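Local coordinates for TPR repeat-containing protein (Cytophaga hutchinsonii, PDB 3U4T) that is of unknown function but is built of tetratricopeptide-type helical hairpins, a scaffold that commonly mediates protein-protein interactions, at residues I39-A44 with E61-K66; K160-F165 with L180-A185; P200-L205 with I221-Y226. The protein carries 1 engineered substitution. One frame throughout, in Å; residues are numbered along the deposited sequence.

Interaction 1. Residues I39-A44 with E61-K66; sequences IYNRRA and ETYFSK
T62 and Y63 of segment 61-66 pack on Y40 and N41 across a helical hairpin of tetratricopeptide type, in which helix 40-49 and helix 53-64 lie side by side in the N-terminal part of the solenoid. The contact sits near the start of helix 40-49 and the end of helix 53-64, and no hydrogen bond crosses it. At T62 the methyl carries the contact. With CG2 anti to the backbone N, it sits over the centre of the Y40 ring, 3.6 Å from the centroid and 14° off the normal, a CH-pi contact. The opposite face of the ring is covered nearer its rim by CG1 of I39, so Y40 is held between two aliphatic groups. The hydroxyl of T62 is occupied within its own helix by the carbonyl of K58. Y63 makes the point of closest backbone approach, its CA 5.0 Å from CA of Y40, and the two CB atoms meet at 3.8 Å. Its ring reaches N41 because chi1 of 173° sets CG anti to the backbone N. There CB of N41 stands over the ring centre, and the side-chain amide lies stacked on the ring with the two planes only 6° apart. D76 accepts a hydrogen bond from ND2 of N41 and a weak one from OH of Y63, so a single carboxylate from helix 74-86 serves the polar ends of both stacked groups. The chain then turns toward K66, with both N and OG of S65 bonded to T62 O. Finally K66, on the solvent side, lays its aliphatic chain obliquely against Y40, with CD 4.0 Å from CE2 of the ring.

Interaction 2. Residues K160-F165 with L180-A185; sequences KADSSF and LWRARA
D162 and R182 form the polar part of this contact, a side-on salt bridge with one guanidinium nitrogen to each carboxylate oxygen. NE of R182 donates to OD1 of D162 at 2.9 Å and NH2 of R182 to OD2 of D162 at 3.1 Å, both nearly straight. The oxygens lie in the guanidinium plane, but the carboxylate is twisted 42° against it, so both oxygens are approached from above the carboxylate plane. Bends at chi2 and chi3 fold the arginine back to D162, and the two bonds together fix the rotation of the guanidinium.

The aromatic part centres on F165. CB of W181 stands over the middle of the phenyl ring, 3.3 Å from its centroid and 5° off the normal, a CH-pi contact; the indole itself meets the phenyl obliquely, then runs on to Y146 and Y153 of helix 142-154.

Aliphatic contacts complete the seam. A185 CB sits at the edge of the F165 ring and 4.4 Å from A161 CB, and CG of R182 lies against CB of F165.

Small alanines beside a large aromatic, between helices antiparallel at 163°, are consistent with the packing of successive helices in a tetratricopeptide-repeat solenoid.

Interaction 3. Residues P200-L205 with I221-Y226; sequences PYYEKL and IEANEY
Y202 is the central side chain here, reaching from helix 199-209 across the backbone of helix 217-233, where E222, A223 and Y226 all touch its ring. The axes of the two short helical segments approach to 9.0 Å and run at 138° to one another, a splayed antiparallel pair of the alpha-solenoid. The phenol points its hydroxyl at E222, and the two side chains cross at about a right angle, with ring and carboxylate planes 69° apart. OE1 of E222 lies in the plane of the ring, beyond its edge, and accepts a hydrogen bond from OH of Y202; the modelled length of 2.5 Å is very short and its exact value doubtful. The glutamate reaches this position with CG anti to the backbone N and the chain extended beyond it. Nearer the root of the ring, CD1 of Y202 rests against A223, 3.5 Å from its CA. The methyl of A223 is shared with L205, whose CD2 touches it at 3.8 Å, so the alanine fits between a ring and a branched chain of the facing helix. Y226 meets the ring obliquely: CD2 of Y202 is 3.4 Å from CG of Y226, the side chains cross at about a right angle, and the ring planes are inclined at 38°, with centroids 5.2 Å apart.

OE1 of E222 also receives NE of R184 from helix 176-189, in a salt bridge. One oxygen thus takes both a phenol and a guanidinium; the nearby positive charge would probably help to keep the carboxylate ionised, and the hydrogen bond would tend to hold the phenol turned toward E222.

In the fold
The three contacts follow one another along the chain as separate helix pairings of one solenoid. Interaction 1 stands apart near the N-terminal end: its centre is about 43 Å from that of interaction 2 and about 50 Å from that of interaction 3, on the opposite side of the chain's centre from both. Interactions 2 and 3 adjoin, with centres about 14 Å apart, because helix 176-189 turns one side to helix 158-171 and another to helix 199-209. A183 packs on Y201 and Y202 there, and the bridge from R184 NE to E222 OE1, 2.8 Å long, joins the two seams. The function of the protein is unknown, so the contacts are best read as packing within the solenoid.

Interaction 1. Residues I39-A44 with E61-K66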
loop_
_atom_site.group_PDB
_atom_site.type_symbol
_atom_site.label_atom_id
_atom_site.label_comp_id
_atom_site.label_asym_id
_atom_site.label_seq_id
_atom_site.Cartn_x
_atom_site.Cartn_y
_atom_site.Cartn_z
ATOM N N ILE A 39 8.955 19.960 20.937
ATOM C CA ILE A 39 8.628 18.820 21.772
ATOM C C ILE A 39 7.246 18.372 21.313
ATOM O O ILE A 39 6.896 17.201 21.399
ATOM C CB ILE A 39 8.584 19.171 23.296
ATOM C CG1 ILE A 39 7.375 20.053 23.631
ATOM C CG2 ILE A 39 9.872 19.848 23.697
ATOM C CD1 ILE A 39 7.190 20.280 25.127
ATOM N N TYR A 40 6.483 19.315 20.775
ATOM C CA TYR A 40 5.125 19.051 20.333
ATOM C C TYR A 40 4.988 18.264 19.035
ATOM O O TYR A 40 4.150 17.365 18.958
ATOM C CB TYR A 40 4.358 20.374 20.262
ATOM C CG TYR A 40 4.270 21.046 21.619
ATOM C CD1 TYR A 40 3.395 20.571 22.594
ATOM C CD2 TYR A 40 5.101 22.112 21.947
ATOM C CE1 TYR A 40 3.348 21.138 23.870
ATOM C CE2 TYR A 40 5.067 22.691 23.224
ATOM C CZ TYR A 40 4.186 22.199 24.180
ATOM O OH TYR A 40 4.132 22.775 25.435
ATOM N N ASN A 41 5.792 18.559 18.019
ATOM C CA ASN A 41 5.643 17.798 16.781
ATOM C C ASN A 41 6.125 16.366 16.971
ATOM O O ASN A 41 5.673 15.461 16.278
ATOM C CB ASN A 41 6.380 18.469 15.609
ATOM C CG ASN A 41 7.886 18.516 15.801
ATOM O OD1 ASN A 41 8.382 18.651 16.915
ATOM N ND2 ASN A 41 8.617 18.440 14.704
ATOM N N ARG A 42 7.027 16.160 17.924
ATOM C CA ARG A 42 7.559 14.833 18.201
ATOM C C ARG A 42 6.583 14.040 19.059
ATOM O O ARG A 42 6.376 12.846 18.838
ATOM C CB ARG A 42 8.916 14.945 18.901
ATOM C CG ARG A 42 10.027 15.443 17.986
ATOM C CD ARG A 42 11.371 15.514 18.704
ATOM N NE ARG A 42 12.459 15.867 17.794
ATOM C CZ ARG A 42 12.563 17.025 17.148
ATOM N NH1 ARG A 42 11.641 17.967 17.305
ATOM N NH2 ARG A 42 13.592 17.238 16.340
ATOM N N ARG A 43 5.973 14.711 20.032
ATOM C CA ARG A 43 5.021 14.038 20.900
ATOM C C ARG A 43 3.809 13.698 20.051
ATOM O O ARG A 43 3.185 12.656 20.229
ATOM C CB ARG A 43 4.622 14.944 22.068
ATOM C CG ARG A 43 3.987 14.202 23.245
ATOM C CD ARG A 43 3.895 15.093 24.485
ATOM N NE ARG A 43 2.866 16.123 24.369
ATOM C CZ ARG A 43 2.619 17.044 25.298
ATOM N NH1 ARG A 43 3.332 17.077 26.420
ATOM N NH2 ARG A 43 1.640 17.917 25.120
ATOM N N ALA A 44 3.485 14.579 19.111
ATOM C CA ALA A 44 2.346 14.350 18.234
ATOM C C ALA A 44 2.543 13.030 17.490
ATOM O O ALA A 44 1.643 12.192 17.455
ATOM C CB ALA A 44 2.204 15.494 17.251
ATOM N N GLU A 61 -1.197 20.565 16.550
ATOM C CA GLU A 61 -1.769 21.897 16.407
ATOM C C GLU A 61 -1.095 22.868 17.368
ATOM O O GLU A 61 -0.950 24.052 17.073
ATOM C CB GLU A 61 -3.292 21.848 16.614
ATOM C CG GLU A 61 -3.981 20.942 15.579
ATOM C CD GLU A 61 -5.500 20.948 15.649
ATOM O OE1 GLU A 61 -6.055 20.886 16.769
ATOM O OE2 GLU A 61 -6.140 20.994 14.575
ATOM N N THR A 62 -0.670 22.368 18.520
ATOM C CA THR A 62 0.023 23.207 19.476
ATOM C C THR A 62 1.346 23.512 18.779
ATOM O O THR A 62 1.826 24.646 18.775
ATOM C CB THR A 62 0.277 22.449 20.790
ATOM O OG1 THR A 62 -0.964 22.282 21.488
ATOM C CG2 THR A 62 1.258 23.212 21.670
ATOM N N TYR A 63 1.937 22.489 18.176
ATOM C CA TYR A 63 3.178 22.681 17.447
ATOM C C TYR A 63 3.064 23.840 16.436
ATOM O O TYR A 63 3.856 24.779 16.481
ATOM C CB TYR A 63 3.537 21.402 16.704
ATOM C CG TYR A 63 4.716 21.551 15.776
ATOM C CD1 TYR A 63 5.999 21.728 16.280
ATOM C CD2 TYR A 63 4.550 21.482 14.396
ATOM C CE1 TYR A 63 7.096 21.827 15.434
ATOM C CE2 TYR A 63 5.641 21.581 13.539
ATOM C CZ TYR A 63 6.909 21.751 14.069
ATOM O OH TYR A 63 7.994 21.851 13.242
ATOM N N PHE A 64 2.080 23.771 15.535
ATOM C CA PHE A 64 1.906 24.808 14.509
ATOM C C PHE A 64 1.493 26.197 14.998
ATOM O O PHE A 64 1.563 27.171 14.247
ATOM C CB PHE A 64 0.928 24.338 13.426
ATOM C CG PHE A 64 1.547 23.428 12.419
ATOM C CD1 PHE A 64 2.625 23.857 11.660
ATOM C CD2 PHE A 64 1.098 22.121 12.266
ATOM C CE1 PHE A 64 3.256 22.990 10.745
ATOM C CE2 PHE A 64 1.716 21.245 11.359
ATOM C CZ PHE A 64 2.801 21.682 10.601
ATOM N N SER A 65 1.069 26.299 16.250
ATOM C CA SER A 65 0.688 27.587 16.801
ATOM C C SER A 65 1.905 28.172 17.506
ATOM O O SER A 65 1.850 29.272 18.051
ATOM C CB SER A 65 -0.441 27.394 17.808
ATOM O OG SER A 65 0.057 26.721 18.952
ATOM N N LYS A 66 3.005 27.420 17.497
ATOM C CA LYS A 66 4.252 27.833 18.146
ATOM C C LYS A 66 5.484 27.829 17.248
ATOM O O LYS A 66 6.408 28.605 17.466
ATOM C CB LYS A 66 4.544 26.930 19.349
ATOM C CG LYS A 66 3.779 27.273 20.613
ATOM C CD LYS A 66 3.979 26.201 21.663
ATOM C CE LYS A 66 3.885 26.773 23.066
ATOM N NZ LYS A 66 2.632 27.542 23.302
#

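Interaction 2. Residues K160-F165 with L180-A185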
loop_
_atom_site.group_PDB
_atom_site.type_symbol
_atom_site.label_atom_id
_atom_site.label_comp_id
_atom_site.label_asym_id
_atom_site.label_seq_id
_atom_site.Cartn_x
_atom_site.Cartn_y
_atom_site.Cartn_z
ATOM N N LYS A 160 -2.998 -0.831 -19.607
ATOM C CA LYS A 160 -2.073 0.006 -18.841
ATOM C C LYS A 160 -1.726 -0.578 -17.474
ATOM O O LYS A 160 -0.643 -0.332 -16.942
ATOM C CB LYS A 160 -2.636 1.422 -18.689
ATOM C CG LYS A 160 -2.671 2.186 -19.992
ATOM C CD LYS A 160 -3.524 3.436 -19.903
ATOM C CE LYS A 160 -2.768 4.617 -19.329
ATOM N NZ LYS A 160 -3.616 5.845 -19.377
ATOM N N ALA A 161 -2.638 -1.349 -16.899
ATOM C CA ALA A 161 -2.360 -1.980 -15.613
ATOM C C ALA A 161 -1.247 -3.003 -15.833
ATOM O O ALA A 161 -0.344 -3.136 -14.999
ATOM C CB ALA A 161 -3.610 -2.691 -15.068
ATOM N N ASP A 162 -1.305 -3.709 -16.963
ATOM C CA ASP A 162 -0.317 -4.737 -17.290
ATOM C C ASP A 162 1.080 -4.154 -17.416
ATOM O O ASP A 162 2.017 -4.643 -16.793
ATOM C CB ASP A 162 -0.711 -5.448 -18.600
ATOM C CG ASP A 162 -0.092 -6.849 -18.735
ATOM O OD1 ASP A 162 0.220 -7.476 -17.701
ATOM O OD2 ASP A 162 0.058 -7.333 -19.882
ATOM N N SER A 163 1.214 -3.105 -18.219
ATOM C CA SER A 163 2.512 -2.461 -18.432
ATOM C C SER A 163 3.085 -1.990 -17.110
ATOM O O SER A 163 4.289 -2.105 -16.855
ATOM C CB SER A 163 2.371 -1.262 -19.368
ATOM O OG SER A 163 1.784 -1.655 -20.595
ATOM N N SER A 164 2.211 -1.450 -16.271
ATOM C CA SER A 164 2.623 -0.951 -14.973
ATOM C C SER A 164 3.046 -2.125 -14.095
ATOM O O SER A 164 3.925 -1.988 -13.248
ATOM C CB SER A 164 1.470 -0.167 -14.333
ATOM O OG SER A 164 1.806 0.271 -13.030
ATOM N N PHE A 165 2.422 -3.284 -14.286
ATOM C CA PHE A 165 2.802 -4.448 -13.495
ATOM C C PHE A 165 4.102 -5.022 -14.060
ATOM O O PHE A 165 4.905 -5.601 -13.328
ATOM C CB PHE A 165 1.692 -5.507 -13.499
ATOM C CG PHE A 165 0.453 -5.085 -12.762
ATOM C CD1 PHE A 165 0.545 -4.508 -11.488
ATOM C CD2 PHE A 165 -0.806 -5.239 -13.341
ATOM C CE1 PHE A 165 -0.609 -4.097 -10.809
ATOM C CE2 PHE A 165 -1.956 -4.834 -12.671
ATOM C CZ PHE A 165 -1.857 -4.260 -11.409
ATOM N N LEU A 180 0.952 -12.249 -10.140
ATOM C CA LEU A 180 -0.456 -12.287 -9.735
ATOM C C LEU A 180 -1.258 -11.223 -10.476
ATOM O O LEU A 180 -2.295 -11.519 -11.084
ATOM C CB LEU A 180 -0.589 -12.039 -8.230
ATOM C CG LEU A 180 -2.029 -12.048 -7.707
ATOM C CD1 LEU A 180 -2.583 -13.464 -7.727
ATOM C CD2 LEU A 180 -2.058 -11.499 -6.283
ATOM N N TRP A 181 -0.764 -9.983 -10.431
ATOM C CA TRP A 181 -1.455 -8.863 -11.077
ATOM C C TRP A 181 -1.380 -8.858 -12.589
ATOM O O TRP A 181 -2.320 -8.424 -13.248
ATOM C CB TRP A 181 -0.998 -7.521 -10.488
ATOM C CG TRP A 181 -1.666 -7.282 -9.158
ATOM C CD1 TRP A 181 -1.158 -7.555 -7.918
ATOM C CD2 TRP A 181 -3.025 -6.870 -8.949
ATOM N NE1 TRP A 181 -2.115 -7.349 -6.952
ATOM C CE2 TRP A 181 -3.270 -6.929 -7.558
ATOM C CE3 TRP A 181 -4.061 -6.468 -9.807
ATOM C CZ2 TRP A 181 -4.510 -6.595 -7.003
ATOM C CZ3 TRP A 181 -5.285 -6.140 -9.260
ATOM C CH2 TRP A 181 -5.501 -6.209 -7.865
ATOM N N ARG A 182 -0.272 -9.338 -13.146
ATOM C CA ARG A 182 -0.168 -9.435 -14.598
ATOM C C ARG A 182 -1.231 -10.452 -14.993
ATOM O O ARG A 182 -1.942 -10.292 -15.987
ATOM C CB ARG A 182 1.186 -9.975 -15.031
ATOM C CG ARG A 182 2.324 -9.001 -14.912
ATOM C CD ARG A 182 3.309 -9.266 -16.044
ATOM N NE ARG A 182 2.708 -8.984 -17.348
ATOM C CZ ARG A 182 3.294 -9.237 -18.515
ATOM N NH1 ARG A 182 4.501 -9.787 -18.548
ATOM N NH2 ARG A 182 2.681 -8.920 -19.648
ATOM N N ALA A 183 -1.336 -11.500 -14.189
ATOM C CA ALA A 183 -2.314 -12.545 -14.445
ATOM C C ALA A 183 -3.704 -11.919 -14.466
ATOM O O ALA A 183 -4.447 -12.068 -15.430
ATOM C CB ALA A 183 -2.228 -13.613 -13.361
ATOM N N ARG A 184 -4.042 -11.204 -13.397
ATOM C CA ARG A 184 -5.337 -10.555 -13.284
ATOM C C ARG A 184 -5.581 -9.543 -14.397
ATOM O O ARG A 184 -6.678 -9.458 -14.941
ATOM C CB ARG A 184 -5.448 -9.883 -11.926
ATOM C CG ARG A 184 -5.540 -10.884 -10.796
ATOM C CD ARG A 184 -5.588 -10.200 -9.454
ATOM N NE ARG A 184 -5.922 -11.103 -8.357
ATOM C CZ ARG A 184 -5.915 -10.731 -7.085
ATOM N NH1 ARG A 184 -5.588 -9.489 -6.778
ATOM N NH2 ARG A 184 -6.241 -11.586 -6.131
ATOM N N ALA A 185 -4.554 -8.789 -14.743
ATOM C CA ALA A 185 -4.685 -7.799 -15.791
ATOM C C ALA A 185 -4.986 -8.483 -17.130
ATOM O O ALA A 185 -5.784 -7.981 -17.930
ATOM C CB ALA A 185 -3.413 -6.994 -15.887
#

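Interaction 3. Residues P200-L205 with I221-Y226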
loop_
_atom_site.group_PDB
_atom_site.type_symbol
_atom_site.label_atom_id
_atom_site.label_comp_id
_atom_site.label_asym_id
_atom_site.label_seq_id
_atom_site.Cartn_x
_atom_site.Cartn_y
_atom_site.Cartn_z
ATOM N N PRO A 200 -0.067 -18.216 -18.662
ATOM C CA PRO A 200 1.354 -18.171 -18.316
ATOM C C PRO A 200 1.709 -17.459 -17.012
ATOM O O PRO A 200 2.607 -17.892 -16.285
ATOM C CB PRO A 200 1.973 -17.479 -19.518
ATOM C CG PRO A 200 0.866 -16.598 -20.009
ATOM C CD PRO A 200 -0.313 -17.529 -19.938
ATOM N N TYR A 201 1.019 -16.362 -16.715
ATOM C CA TYR A 201 1.323 -15.609 -15.496
ATOM C C TYR A 201 0.948 -16.376 -14.235
ATOM O O TYR A 201 1.694 -16.367 -13.251
ATOM C CB TYR A 201 0.636 -14.240 -15.559
ATOM C CG TYR A 201 1.044 -13.499 -16.815
ATOM C CD1 TYR A 201 2.383 -13.141 -17.028
ATOM C CD2 TYR A 201 0.137 -13.282 -17.847
ATOM C CE1 TYR A 201 2.802 -12.608 -18.234
ATOM C CE2 TYR A 201 0.549 -12.745 -19.066
ATOM C CZ TYR A 201 1.884 -12.417 -19.252
ATOM O OH TYR A 201 2.305 -11.935 -20.467
ATOM N N TYR A 202 -0.194 -17.057 -14.263
ATOM C CA TYR A 202 -0.608 -17.842 -13.107
ATOM C C TYR A 202 0.321 -19.051 -12.978
ATOM O O TYR A 202 0.588 -19.529 -11.864
ATOM C CB TYR A 202 -2.075 -18.303 -13.247
ATOM C CG TYR A 202 -3.091 -17.293 -12.736
ATOM C CD1 TYR A 202 -2.931 -16.694 -11.488
ATOM C CD2 TYR A 202 -4.204 -16.931 -13.498
ATOM C CE1 TYR A 202 -3.853 -15.750 -11.009
ATOM C CE2 TYR A 202 -5.135 -15.985 -13.025
ATOM C CZ TYR A 202 -4.942 -15.403 -11.782
ATOM O OH TYR A 202 -5.809 -14.452 -11.309
ATOM N N GLU A 203 0.817 -19.544 -14.114
ATOM C CA GLU A 203 1.720 -20.690 -14.089
ATOM C C GLU A 203 3.013 -20.243 -13.432
ATOM O O GLU A 203 3.573 -20.970 -12.610
ATOM C CB GLU A 203 1.972 -21.225 -15.502
ATOM C CG GLU A 203 0.781 -21.986 -16.060
ATOM C CD GLU A 203 0.985 -22.461 -17.481
ATOM O OE1 GLU A 203 1.520 -21.683 -18.295
ATOM O OE2 GLU A 203 0.591 -23.607 -17.786
ATOM N N LYS A 204 3.478 -19.040 -13.771
ATOM C CA LYS A 204 4.699 -18.523 -13.164
ATOM C C LYS A 204 4.458 -18.219 -11.684
ATOM O O LYS A 204 5.353 -18.377 -10.853
ATOM C CB LYS A 204 5.166 -17.264 -13.891
ATOM C CG LYS A 204 6.324 -17.499 -14.859
ATOM C CD LYS A 204 7.634 -17.752 -14.111
ATOM C CE LYS A 204 8.832 -17.822 -15.063
ATOM N NZ LYS A 204 10.137 -17.619 -14.353
ATOM N N LEU A 205 3.240 -17.789 -11.362
ATOM C CA LEU A 205 2.875 -17.479 -9.985
ATOM C C LEU A 205 3.026 -18.728 -9.127
ATOM O O LEU A 205 3.533 -18.677 -8.009
ATOM C CB LEU A 205 1.430 -17.020 -9.907
ATOM C CG LEU A 205 1.087 -16.617 -8.479
ATOM C CD1 LEU A 205 1.690 -15.253 -8.203
ATOM C CD2 LEU A 205 -0.403 -16.548 -8.299
ATOM N N ILE A 221 -4.245 -20.861 -4.720
ATOM C CA ILE A 221 -5.592 -21.346 -4.949
ATOM C C ILE A 221 -6.187 -20.632 -6.150
ATOM O O ILE A 221 -6.830 -21.262 -6.992
ATOM C CB ILE A 221 -6.460 -21.127 -3.696
ATOM C CG1 ILE A 221 -6.067 -22.160 -2.635
ATOM C CG2 ILE A 221 -7.938 -21.227 -4.042
ATOM C CD1 ILE A 221 -6.872 -22.081 -1.352
ATOM N N GLU A 222 -5.970 -19.317 -6.229
ATOM C CA GLU A 222 -6.482 -18.523 -7.348
ATOM C C GLU A 222 -5.833 -18.983 -8.651
ATOM O O GLU A 222 -6.495 -19.137 -9.676
ATOM C CB GLU A 222 -6.186 -17.034 -7.131
ATOM C CG GLU A 222 -6.583 -16.114 -8.297
ATOM C CD GLU A 222 -6.291 -14.653 -7.983
ATOM O OE1 GLU A 222 -6.094 -13.833 -8.910
ATOM O OE2 GLU A 222 -6.266 -14.330 -6.780
ATOM N N ALA A 223 -4.523 -19.194 -8.599
ATOM C CA ALA A 223 -3.778 -19.628 -9.767
ATOM C C ALA A 223 -4.280 -20.993 -10.229
ATOM O O ALA A 223 -4.562 -21.193 -11.407
ATOM C CB ALA A 223 -2.301 -19.689 -9.435
ATOM N N ASN A 224 -4.413 -21.932 -9.304
ATOM C CA ASN A 224 -4.879 -23.261 -9.671
ATOM C C ASN A 224 -6.319 -23.276 -10.155
ATOM O O ASN A 224 -6.670 -24.062 -11.042
ATOM C CB ASN A 224 -4.705 -24.229 -8.498
ATOM C CG ASN A 224 -3.285 -24.751 -8.380
ATOM O OD1 ASN A 224 -2.843 -25.575 -9.176
ATOM N ND2 ASN A 224 -2.561 -24.265 -7.389
ATOM N N GLU A 225 -7.151 -22.414 -9.575
ATOM C CA GLU A 225 -8.547 -22.341 -9.968
ATOM C C GLU A 225 -8.630 -21.919 -11.421
ATOM O O GLU A 225 -9.364 -22.515 -12.196
ATOM C CB GLU A 225 -9.314 -21.355 -9.085
ATOM C CG GLU A 225 -9.783 -21.929 -7.754
ATOM C CD GLU A 225 -10.815 -21.043 -7.067
ATOM O OE1 GLU A 225 -11.403 -20.180 -7.747
ATOM O OE2 GLU A 225 -11.054 -21.213 -5.853
ATOM N N TYR A 226 -7.879 -20.895 -11.794
ATOM C CA TYR A 226 -7.889 -20.439 -13.179
ATOM C C TYR A 226 -7.480 -21.609 -14.078
ATOM O O TYR A 226 -8.179 -21.956 -15.025
ATOM C CB TYR A 226 -6.901 -19.285 -13.366
ATOM C CG TYR A 226 -6.706 -18.901 -14.821
ATOM C CD1 TYR A 226 -7.604 -18.050 -15.466
ATOM C CD2 TYR A 226 -5.663 -19.445 -15.575
ATOM C CE1 TYR A 226 -7.473 -17.749 -16.807
ATOM C CE2 TYR A 226 -5.534 -19.152 -16.922
ATOM C CZ TYR A 226 -6.435 -18.306 -17.531
ATOM O OH TYR A 226 -6.293 -18.008 -18.866
#